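Local coordinates for protein ribulose-5-phosphate reductase 1 (Staphylococcus aureus, PDB 6XHK) that catalyses the NADPH-dependent reduction of D-ribulose 5-phosphate to D-ribitol 5-phosphate, a step in the synthesis of poly(ribitol phosphate) wall teichoic acid, at residues A[234-239]-A[261-266]. Numbering follows the deposited sequence.
Sequences GSQSAI and PVEVNT. With NDP (NADPH dihydro-nicotinamide-adenine-dinucleotide phosphate), chain B.
Gln236 reaches from helix 232-245 to the backbone of Val262 and Glu263, joining two parts of the Rossmann-type cofactor domain of this zinc-containing alcohol dehydrogenase family member: the helix that links the neighbouring parallel strands 225-228 and 251-254 in a beta-alpha-beta crossover, and the loop that runs from strand 251-254 to helix 266-272. The pairing is a worked example of a helix meeting an irregular segment, with a single side-chain-to-backbone hydrogen bond beside a small apolar contact. With CG anti to the backbone N (chi1 -174°) and the chain extended beyond it, the amide of Gln236 is carried out to the loop, where the backbone N of Glu263 donates to OE1 over 2.9 Å. The N-H points almost straight at the oxygen, yet the donor stands well above the carbonyl plane, 56° out of it. OE1 also rests 3.4 Å from CA of Val262. Beyond this bond the side chains of Gln236 and Glu263 run alongside each other in the same direction, their amide and carboxylate planes nearly perpendicular.

Val262 turns the other way, into the helix. Its CG1 lies 3.8 Å from CB of Gln236, while CG2 faces CD1 of Ile239 more loosely. The far side of the helix faces the adenine of NADPH, and Asn265, at the N-cap of helix 266-272, bonds through OD1 to Leu268 N. The hydroxyl of Ser235, already hydrogen-bonded to Gly232 O within its own helix, comes no closer to the valine than 4.0 Å, from OG to CG1 of Val262.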
loop_
_atom_site.group_PDB
_atom_site.type_symbol
_atom_site.label_atom_id
_atom_site.label_comp_id
_atom_site.label_asym_id
_atom_site.label_seq_id
_atom_site.Cartn_x
_atom_site.Cartn_y
_atom_site.Cartn_z
ATOM N N GLY A 234 5.033 13.352 11.427
ATOM C CA GLY A 234 6.219 13.540 10.602
ATOM C C GLY A 234 5.965 14.138 9.231
ATOM O O GLY A 234 6.892 14.704 8.637
ATOM N N SER A 235 4.728 14.026 8.723
ATOM C CA SER A 235 4.355 14.644 7.450
ATOM C C SER A 235 4.613 16.149 7.459
ATOM O O SER A 235 5.052 16.714 6.453
ATOM C CB SER A 235 2.877 14.370 7.128
ATOM O OG SER A 235 2.031 14.397 8.272
ATOM N N GLN A 236 4.319 16.821 8.576
ATOM C CA GLN A 236 4.553 18.260 8.669
ATOM C C GLN A 236 6.009 18.587 8.328
ATOM O O GLN A 236 6.298 19.444 7.477
ATOM C CB GLN A 236 4.194 18.749 10.084
ATOM C CG GLN A 236 4.248 20.261 10.300
ATOM C CD GLN A 236 3.672 20.703 11.646
ATOM O OE1 GLN A 236 2.465 20.610 11.874
ATOM N NE2 GLN A 236 4.522 21.273 12.507
ATOM N N SER A 237 6.936 17.871 8.963
ATOM C CA SER A 237 8.362 18.103 8.762
ATOM C C SER A 237 8.760 17.794 7.326
ATOM O O SER A 237 9.440 18.592 6.663
ATOM C CB SER A 237 9.144 17.221 9.732
ATOM O OG SER A 237 8.465 17.129 10.979
ATOM N N ALA A 238 8.352 16.621 6.838
ATOM C CA ALA A 238 8.672 16.225 5.473
ATOM C C ALA A 238 8.227 17.281 4.474
ATOM O O ALA A 238 8.978 17.639 3.555
ATOM C CB ALA A 238 8.004 14.884 5.151
ATOM N N ILE A 239 6.998 17.785 4.640
ATOM C CA ILE A 239 6.424 18.736 3.693
ATOM C C ILE A 239 7.201 20.040 3.699
ATOM O O ILE A 239 7.574 20.559 2.637
ATOM C CB ILE A 239 4.933 18.971 3.991
ATOM C CG1 ILE A 239 4.096 17.701 3.745
ATOM C CG2 ILE A 239 4.436 20.135 3.196
ATOM C CD1 ILE A 239 2.702 17.766 4.304
ATOM N N PRO A 261 -4.397 18.258 11.379
ATOM C CA PRO A 261 -3.797 19.336 10.601
ATOM C C PRO A 261 -2.286 19.344 10.751
ATOM O O PRO A 261 -1.720 18.830 11.719
ATOM C CB PRO A 261 -4.412 20.586 11.229
ATOM C CG PRO A 261 -4.660 20.194 12.645
ATOM C CD PRO A 261 -5.056 18.757 12.601
ATOM N N VAL A 262 -1.635 19.961 9.774
ATOM C CA VAL A 262 -0.193 20.161 9.800
ATOM C C VAL A 262 0.106 21.558 9.270
ATOM O O VAL A 262 -0.469 21.983 8.265
ATOM C CB VAL A 262 0.561 19.092 8.975
ATOM C CG1 VAL A 262 0.558 17.769 9.716
ATOM C CG2 VAL A 262 -0.017 18.955 7.567
ATOM N N GLU A 263 1.024 22.264 9.942
ATOM C CA GLU A 263 1.445 23.607 9.544
ATOM C C GLU A 263 2.177 23.554 8.204
ATOM O O GLU A 263 3.143 22.801 8.041
ATOM C CB GLU A 263 2.379 24.201 10.609
ATOM C CG GLU A 263 1.817 24.274 12.026
ATOM C CD GLU A 263 1.157 25.584 12.377
ATOM O OE1 GLU A 263 1.117 26.494 11.522
ATOM O OE2 GLU A 263 0.674 25.700 13.526
ATOM N N VAL A 264 1.750 24.377 7.249
ATOM C CA VAL A 264 2.406 24.476 5.948
ATOM C C VAL A 264 2.914 25.899 5.733
ATOM O O VAL A 264 2.235 26.874 6.079
ATOM C CB VAL A 264 1.452 24.053 4.818
ATOM C CG1 VAL A 264 2.155 24.068 3.502
ATOM C CG2 VAL A 264 0.939 22.695 5.095
ATOM N N ASN A 265 4.125 26.024 5.176
ATOM C CA ASN A 265 4.642 27.340 4.805
ATOM C C ASN A 265 4.124 27.690 3.425
ATOM O O ASN A 265 4.744 27.406 2.402
ATOM C CB ASN A 265 6.156 27.413 4.868
ATOM C CG ASN A 265 6.653 28.810 4.619
ATOM O OD1 ASN A 265 6.663 29.270 3.482
ATOM N ND2 ASN A 265 6.956 29.538 5.686
ATOM N N THR A 266 2.971 28.348 3.422
ATOM C CA THR A 266 2.315 28.739 2.190
ATOM C C THR A 266 3.037 29.888 1.504
ATOM O O THR A 266 3.001 29.974 0.263
ATOM C CB THR A 266 0.881 29.092 2.523
ATOM O OG1 THR A 266 0.888 29.927 3.688
ATOM C CG2 THR A 266 0.111 27.841 2.827
HETATM P PA NDP B . 6.198 3.511 7.621
HETATM O O1A NDP B . 6.004 2.999 9.020
HETATM O O2A NDP B . 6.970 2.489 6.794
HETATM O O5B NDP B . 6.968 4.981 7.692
HETATM C C5B NDP B . 7.709 5.486 6.532
HETATM C C4B NDP B . 9.125 6.034 6.948
HETATM O O4B NDP B . 9.160 7.338 7.020
HETATM C C3B NDP B . 9.521 5.535 8.367
HETATM O O3B NDP B . 10.653 4.783 8.323
HETATM C C2B NDP B . 9.847 6.766 9.201
HETATM O O2B NDP B . 11.066 6.390 9.969
HETATM C C1B NDP B . 10.104 7.676 8.295
HETATM N N9A NDP B . 9.986 9.064 8.754
HETATM C C8A NDP B . 9.521 9.547 9.942
HETATM N N7A NDP B . 9.612 10.908 9.926
HETATM C C5A NDP B . 10.125 11.251 8.755
HETATM C C6A NDP B . 10.464 12.628 8.170
HETATM N N6A NDP B . 10.198 13.810 8.960
HETATM N N1A NDP B . 11.026 12.703 6.863
HETATM C C2A NDP B . 11.285 11.508 6.091
HETATM N N3A NDP B . 10.952 10.188 6.665
HETATM C C4A NDP B . 10.361 10.113 8.031
HETATM O O3 NDP B . 4.710 3.726 6.848
HETATM P PN NDP B . 4.452 3.677 5.172
HETATM O O1N NDP B . 5.767 3.874 4.412
HETATM O O2N NDP B . 3.924 2.334 4.789
HETATM O O5D NDP B . 3.319 4.845 4.813
HETATM C C5D NDP B . 3.113 5.942 5.730
HETATM C C4D NDP B . 1.891 6.699 5.558
HETATM O O4D NDP B . 1.156 6.402 4.184
HETATM C C3D NDP B . 0.832 6.389 6.643
HETATM O O3D NDP B . 0.228 7.649 7.170
HETATM C C2D NDP B . -0.087 5.608 6.022
HETATM O O2D NDP B . -1.417 5.646 6.628
HETATM C C1D NDP B . -0.106 6.155 4.485
HETATM N N1N NDP B . -0.809 5.287 3.516
HETATM C C2N NDP B . -1.610 5.960 2.491
HETATM C C3N NDP B . -2.557 5.211 1.537
HETATM C C7N NDP B . -3.387 6.056 0.487
HETATM O O7N NDP B . -4.402 5.607 0.011
HETATM N N7N NDP B . -2.902 7.384 0.100
HETATM C C4N NDP B . -2.460 3.668 1.450
HETATM C C5N NDP B . -1.777 3.031 2.681
HETATM C C6N NDP B . -0.758 3.822 3.530
HETATM P P2B NDP B . 10.890 6.322 11.585
HETATM O O1X NDP B . 10.167 7.544 12.109
HETATM O O2X NDP B . 10.054 5.096 11.909
HETATM O O3X NDP B . 12.277 6.248 12.203
#